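Local coordinates for uncharacterized protein DUF849 with a TIM barrel fold (Burkholderia xenovorans LB400, PDB 3E49) that binds zinc in a TIM barrel and is probably a beta-keto acid cleavage enzyme acting on 3-keto-5-aminohexanoate or a related substrate, at residues A[27-32]-A[52-57]; A[181-186]-A[222-227]. All blocks are in the same frame, centred on the assembly; numbering follows the deposited sequence.

Interaction 1: residues A[27-32]-A[52-57]; sequences LPVTPD and HARDPR. With ZN (zinc ion), chain E.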
loop_
_atom_site.group_PDB
_atom_site.type_symbol
_atom_site.label_atom_id
_atom_site.label_comp_id
_atom_site.label_asym_id
_atom_site.label_seq_id
_atom_site.Cartn_x
_atom_site.Cartn_y
_atom_site.Cartn_z
ATOM N N LEU A 27 0.577 36.817 -9.343
ATOM C CA LEU A 27 -0.641 36.082 -9.794
ATOM C C LEU A 27 -1.217 36.794 -11.023
ATOM O O LEU A 27 -1.548 37.982 -10.949
ATOM C CB LEU A 27 -1.712 36.007 -8.702
ATOM C CG LEU A 27 -2.945 35.109 -8.944
ATOM C CD1 LEU A 27 -2.462 33.658 -8.978
ATOM C CD2 LEU A 27 -4.036 35.268 -7.890
ATOM N N PRO A 28 -1.273 36.103 -12.163
ATOM C CA PRO A 28 -1.828 36.789 -13.345
ATOM C C PRO A 28 -3.322 37.100 -13.247
ATOM O O PRO A 28 -4.133 36.233 -12.909
ATOM C CB PRO A 28 -1.541 35.812 -14.497
ATOM C CG PRO A 28 -0.466 34.896 -14.008
ATOM C CD PRO A 28 -0.741 34.771 -12.503
ATOM N N VAL A 29 -3.681 38.351 -13.541
ATOM C CA VAL A 29 -5.062 38.815 -13.500
ATOM C C VAL A 29 -5.594 39.279 -14.877
ATOM O O VAL A 29 -6.627 38.800 -15.324
ATOM C CB VAL A 29 -5.187 39.969 -12.492
ATOM C CG1 VAL A 29 -6.580 40.598 -12.559
ATOM C CG2 VAL A 29 -4.899 39.424 -11.104
ATOM N N THR A 30 -4.893 40.192 -15.529
ATOM C CA THR A 30 -5.387 40.755 -16.777
ATOM C C THR A 30 -5.151 39.839 -17.969
ATOM O O THR A 30 -4.236 39.010 -17.952
ATOM C CB THR A 30 -4.717 42.109 -17.088
ATOM O OG1 THR A 30 -3.333 41.899 -17.365
ATOM C CG2 THR A 30 -4.863 43.100 -15.917
ATOM N N PRO A 31 -5.977 39.988 -19.029
ATOM C CA PRO A 31 -5.761 39.205 -20.225
ATOM C C PRO A 31 -4.329 39.212 -20.680
ATOM O O PRO A 31 -3.830 38.164 -21.085
ATOM C CB PRO A 31 -6.675 39.889 -21.244
ATOM C CG PRO A 31 -7.806 40.317 -20.461
ATOM C CD PRO A 31 -7.189 40.813 -19.156
ATOM N N ASP A 32 -3.662 40.363 -20.609
ATOM C CA ASP A 32 -2.270 40.465 -20.992
ATOM C C ASP A 32 -1.361 39.609 -20.132
ATOM O O ASP A 32 -0.412 38.964 -20.634
ATOM C CB ASP A 32 -1.768 41.915 -20.885
ATOM N N HIS A 52 -8.003 29.784 -16.493
ATOM C CA HIS A 52 -9.180 30.449 -15.947
ATOM C C HIS A 52 -9.018 31.914 -16.330
ATOM O O HIS A 52 -7.919 32.361 -16.707
ATOM C CB HIS A 52 -9.261 30.429 -14.416
ATOM C CG HIS A 52 -9.434 29.083 -13.806
ATOM N ND1 HIS A 52 -10.348 28.850 -12.806
ATOM C CD2 HIS A 52 -8.734 27.930 -13.958
ATOM C CE1 HIS A 52 -10.229 27.602 -12.386
ATOM N NE2 HIS A 52 -9.254 27.026 -13.063
ATOM N N ALA A 53 -10.119 32.659 -16.194
ATOM C CA ALA A 53 -10.131 34.091 -16.459
ATOM C C ALA A 53 -10.461 34.787 -15.150
ATOM O O ALA A 53 -11.136 34.214 -14.265
ATOM C CB ALA A 53 -11.178 34.443 -17.525
ATOM N N ARG A 54 -9.963 36.010 -15.026
ATOM C CA ARG A 54 -10.217 36.836 -13.860
ATOM C C ARG A 54 -10.758 38.193 -14.301
ATOM O O ARG A 54 -10.476 38.648 -15.419
ATOM C CB ARG A 54 -8.935 37.001 -13.057
ATOM C CG ARG A 54 -8.568 35.741 -12.256
ATOM C CD ARG A 54 -7.324 35.930 -11.421
ATOM N NE ARG A 54 -6.950 34.714 -10.695
ATOM C CZ ARG A 54 -7.423 34.336 -9.494
ATOM N NH1 ARG A 54 -8.346 35.036 -8.848
ATOM N NH2 ARG A 54 -6.983 33.193 -8.939
ATOM N N ASP A 55 -11.549 38.816 -13.432
ATOM C CA ASP A 55 -12.061 40.151 -13.726
ATOM C C ASP A 55 -10.865 41.047 -13.585
ATOM O O ASP A 55 -10.305 41.132 -12.502
ATOM C CB ASP A 55 -13.153 40.530 -12.740
ATOM C CG ASP A 55 -13.732 41.914 -13.003
ATOM O OD1 ASP A 55 -13.068 42.775 -13.634
ATOM O OD2 ASP A 55 -14.878 42.118 -12.560
ATOM N N PRO A 56 -10.453 41.725 -14.668
ATOM C CA PRO A 56 -9.263 42.565 -14.615
ATOM C C PRO A 56 -9.305 43.819 -13.724
ATOM O O PRO A 56 -8.273 44.447 -13.532
ATOM C CB PRO A 56 -9.030 42.962 -16.076
ATOM C CG PRO A 56 -10.295 42.776 -16.744
ATOM C CD PRO A 56 -11.097 41.755 -15.992
ATOM N N ARG A 57 -10.457 44.164 -13.169
ATOM C CA ARG A 57 -10.535 45.320 -12.300
ATOM C C ARG A 57 -10.133 44.952 -10.900
ATOM O O ARG A 57 -9.485 45.738 -10.214
ATOM C CB ARG A 57 -11.956 45.867 -12.267
ATOM C CG ARG A 57 -12.420 46.359 -13.594
ATOM C CD ARG A 57 -13.862 46.723 -13.553
ATOM N NE ARG A 57 -14.729 45.564 -13.378
ATOM C CZ ARG A 57 -16.054 45.639 -13.309
ATOM N NH1 ARG A 57 -16.653 46.816 -13.389
ATOM N NH2 ARG A 57 -16.785 44.544 -13.147
HETATM ZN ZN ZN E . -8.322 25.077 -12.493
HETATM O O HOH W 1 -8.007 37.063 -17.006
HETATM O O HOH W 2 -10.350 23.898 -12.854
HETATM O O HOH W 3 -8.061 22.937 -11.451
#

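Interaction 2: residues A[181-186]-A[222-227]; sequences NLAHFV and DRLFGA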
loop_
_atom_site.group_PDB
_atom_site.type_symbol
_atom_site.label_atom_id
_atom_site.label_comp_id
_atom_site.label_asym_id
_atom_site.label_seq_id
_atom_site.Cartn_x
_atom_site.Cartn_y
_atom_site.Cartn_z
ATOM N N ASN A 181 -15.688 7.278 -9.438
ATOM C CA ASN A 181 -16.792 7.965 -10.122
ATOM C C ASN A 181 -16.461 7.965 -11.626
ATOM O O ASN A 181 -17.339 7.684 -12.430
ATOM C CB ASN A 181 -16.992 9.391 -9.630
ATOM C CG ASN A 181 -17.508 9.473 -8.239
ATOM O OD1 ASN A 181 -18.000 8.514 -7.689
ATOM N ND2 ASN A 181 -17.459 10.669 -7.676
ATOM N N LEU A 182 -15.196 8.193 -11.999
ATOM C CA LEU A 182 -14.809 8.163 -13.413
ATOM C C LEU A 182 -15.031 6.771 -13.967
ATOM O O LEU A 182 -15.516 6.637 -15.091
ATOM C CB LEU A 182 -13.349 8.587 -13.630
ATOM C CG LEU A 182 -12.740 8.607 -15.033
ATOM C CD1 LEU A 182 -13.518 9.472 -15.990
ATOM C CD2 LEU A 182 -11.268 9.055 -14.932
ATOM N N ALA A 183 -14.674 5.734 -13.204
ATOM C CA ALA A 183 -14.869 4.330 -13.657
ATOM C C ALA A 183 -16.352 4.057 -13.989
ATOM O O ALA A 183 -16.659 3.363 -14.934
ATOM C CB ALA A 183 -14.347 3.327 -12.626
ATOM N N HIS A 184 -17.248 4.654 -13.224
ATOM C CA HIS A 184 -18.682 4.543 -13.427
ATOM C C HIS A 184 -19.032 5.035 -14.816
ATOM O O HIS A 184 -19.736 4.346 -15.559
ATOM C CB HIS A 184 -19.416 5.355 -12.370
ATOM C CG HIS A 184 -20.901 5.462 -12.567
ATOM N ND1 HIS A 184 -21.752 4.397 -12.396
ATOM C CD2 HIS A 184 -21.686 6.531 -12.831
ATOM C CE1 HIS A 184 -23.000 4.800 -12.577
ATOM N NE2 HIS A 184 -22.987 6.094 -12.841
ATOM N N PHE A 185 -18.569 6.233 -15.149
ATOM C CA PHE A 185 -18.830 6.818 -16.468
ATOM C C PHE A 185 -18.118 6.107 -17.598
ATOM O O PHE A 185 -18.633 6.072 -18.728
ATOM C CB PHE A 185 -18.491 8.300 -16.474
ATOM C CG PHE A 185 -19.431 9.109 -15.671
ATOM C CD1 PHE A 185 -20.707 9.389 -16.162
ATOM C CD2 PHE A 185 -19.093 9.560 -14.373
ATOM C CE1 PHE A 185 -21.608 10.117 -15.393
ATOM C CE2 PHE A 185 -19.978 10.294 -13.641
ATOM C CZ PHE A 185 -21.241 10.560 -14.133
ATOM N N VAL A 186 -16.928 5.576 -17.334
ATOM C CA VAL A 186 -16.201 4.827 -18.347
ATOM C C VAL A 186 -16.966 3.532 -18.640
ATOM O O VAL A 186 -17.116 3.149 -19.784
ATOM C CB VAL A 186 -14.739 4.518 -17.931
ATOM C CG1 VAL A 186 -14.130 3.438 -18.866
ATOM C CG2 VAL A 186 -13.907 5.826 -17.952
ATOM N N ASP A 222 -4.565 2.408 -11.760
ATOM C CA ASP A 222 -4.022 1.280 -12.536
ATOM C C ASP A 222 -5.023 0.130 -12.608
ATOM O O ASP A 222 -5.236 -0.482 -13.656
ATOM C CB ASP A 222 -2.726 0.738 -11.938
ATOM C CG ASP A 222 -1.529 1.613 -12.194
ATOM O OD1 ASP A 222 -1.609 2.526 -13.037
ATOM O OD2 ASP A 222 -0.472 1.394 -11.546
ATOM N N ARG A 223 -5.652 -0.156 -11.476
ATOM C CA ARG A 223 -6.619 -1.232 -11.422
ATOM C C ARG A 223 -7.905 -0.943 -12.186
ATOM O O ARG A 223 -8.444 -1.841 -12.834
ATOM C CB ARG A 223 -6.985 -1.550 -9.990
ATOM C CG ARG A 223 -7.797 -2.830 -9.901
ATOM C CD ARG A 223 -8.084 -3.224 -8.470
ATOM N NE ARG A 223 -8.957 -2.271 -7.819
ATOM C CZ ARG A 223 -8.595 -1.381 -6.891
ATOM N NH1 ARG A 223 -7.343 -1.268 -6.442
ATOM N NH2 ARG A 223 -9.524 -0.591 -6.403
ATOM N N LEU A 224 -8.387 0.295 -12.140
ATOM C CA LEU A 224 -9.644 0.639 -12.771
ATOM C C LEU A 224 -9.515 0.852 -14.266
ATOM O O LEU A 224 -10.411 0.501 -15.016
ATOM C CB LEU A 224 -10.267 1.891 -12.133
ATOM C CG LEU A 224 -10.688 1.782 -10.674
ATOM C CD1 LEU A 224 -11.138 3.126 -10.152
ATOM C CD2 LEU A 224 -11.787 0.739 -10.515
ATOM N N PHE A 225 -8.418 1.441 -14.676
ATOM C CA PHE A 225 -8.242 1.851 -16.084
ATOM C C PHE A 225 -7.137 1.145 -16.841
ATOM O O PHE A 225 -7.080 1.250 -18.073
ATOM C CB PHE A 225 -7.995 3.372 -16.152
ATOM C CG PHE A 225 -8.997 4.154 -15.394
ATOM C CD1 PHE A 225 -10.325 4.089 -15.737
ATOM C CD2 PHE A 225 -8.622 4.922 -14.301
ATOM C CE1 PHE A 225 -11.276 4.777 -15.016
ATOM C CE2 PHE A 225 -9.574 5.594 -13.569
ATOM C CZ PHE A 225 -10.909 5.524 -13.942
ATOM N N GLY A 226 -6.251 0.441 -16.142
ATOM C CA GLY A 226 -5.179 -0.281 -16.817
ATOM C C GLY A 226 -4.357 0.673 -17.666
ATOM O O GLY A 226 -3.993 1.764 -17.224
ATOM N N ALA A 227 -4.099 0.271 -18.894
ATOM C CA ALA A 227 -3.305 1.078 -19.834
ATOM C C ALA A 227 -4.099 2.194 -20.516
ATOM O O ALA A 227 -3.547 2.919 -21.364
ATOM C CB ALA A 227 -2.747 0.176 -20.891
#

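Interaction 1: residues A[27-32]-A[52-57]
The Arg-54 side chain runs alongside the carbonyl oxygens of Val-29 and Pro-28 and ends against the Leu-27 side chain; this is the tight part of the contact. Its chain is extended from CG to NE. Arg-54 CD lies 3.5 Å from Pro-28 O. Arg-54 CB is 3.7 Å from Val-29 O. At the far end, Leu-27 CD2 sits over one face of the Arg-54 guanidinium, toward its rim, 3.8 Å from Arg-54 NH2. The group is buried, but its nitrogens have partners: NH1 gives a hydrogen bond to Gly-59 O, NE one to Thr-15 OG1, and NH2 a weak one to His-19 O. Thr-15 OG1 also bonds to Pro-28 O, which ties the two segments together indirectly. A water also bridges them, 2.8 Å from Val-29 O; it accepts from Arg-54 N at 3.0 Å. At the buried start of 52-57, His-52 NE2 binds the zinc ion together with His-50 and Glu-259.

Toward solvent the fit is looser. Val-29 CG1, anti to the backbone N (chi1 173°), rests 3.9 Å from Pro-56 CA. Thr-30 CG2 and Pro-31 CD each come no nearer than 4.2 Å to Pro-56 CB. Beyond them Arg-57 grips Asp-55 side-on through NE and NH2, and Asp-55 OD1 also closes an Asx turn with Arg-57 N. The contact joins the N-terminal end of helix 31-44, where Thr-30 is the N-cap, to the C-terminal end of strand 48-54, within the beta-alpha-beta unit begun by strand 10-13.

Interaction 2: residues A[181-186]-A[222-227]
Phe-225 reaches across to Leu-182 and Ala-183 of helix 176-187 with the far end of its ring. Phe-225 CZ lies 3.7 Å from Leu-182 CD2, the two side chains crossing at a slant. The backbone N of Ala-183 meets the ring at its edge, near its plane, 3.8 Å from Phe-225 CZ. Val-186 CG2 closes on Phe-225 CE1 at 4.1 Å. Beside the ring, Ala-183 CB touches Leu-224 CD1 at 4.1 Å. The small alanine lies where the two backbones come nearest, with CA atoms of Ala-183 and Leu-224 6.5 Å apart. This is apolar packing between two outer helices of the TIM barrel, 176-187 and 211-225. They follow strands 168-173 and 195-201, which are parallel neighbours in the barrel.

Leu-224 CB sits over the centre of one face of the Phe-225 ring. The ring swings toward the other helix with CG anti to its own carbonyl carbon (chi1 -50°). Right after it, Gly-226 leaves the helix with positive phi. Leu-182 also packs on Val-197 of strand 195-201, and Val-186 on Phe-195. On helix 176-187, His-184 meets the ring of Tyr-122 of a second subunit.

How the interactions relate
Interactions 1 and 2 lie on opposite sides of the chain's centre and follow one another along the sequence. Their centres are 35 Å apart and their nearest atoms about 18 Å, so they do not touch. Both belong to the same barrel. Interaction 1 borders the metal site: 52-57 carries the zinc ligand His-52, although that residue does not touch 27-32, and the Leu-27 side chain is about 6 Å from that of Glu-259. Interaction 2 is remote from the zinc. Gly-226 and Ala-227, which do not touch 181-186, line the 2-ethoxyethanol pocket, and a second subunit packs on Asn-181, His-184 and Arg-223. No other chain of the assembly touches the segments of interaction 1.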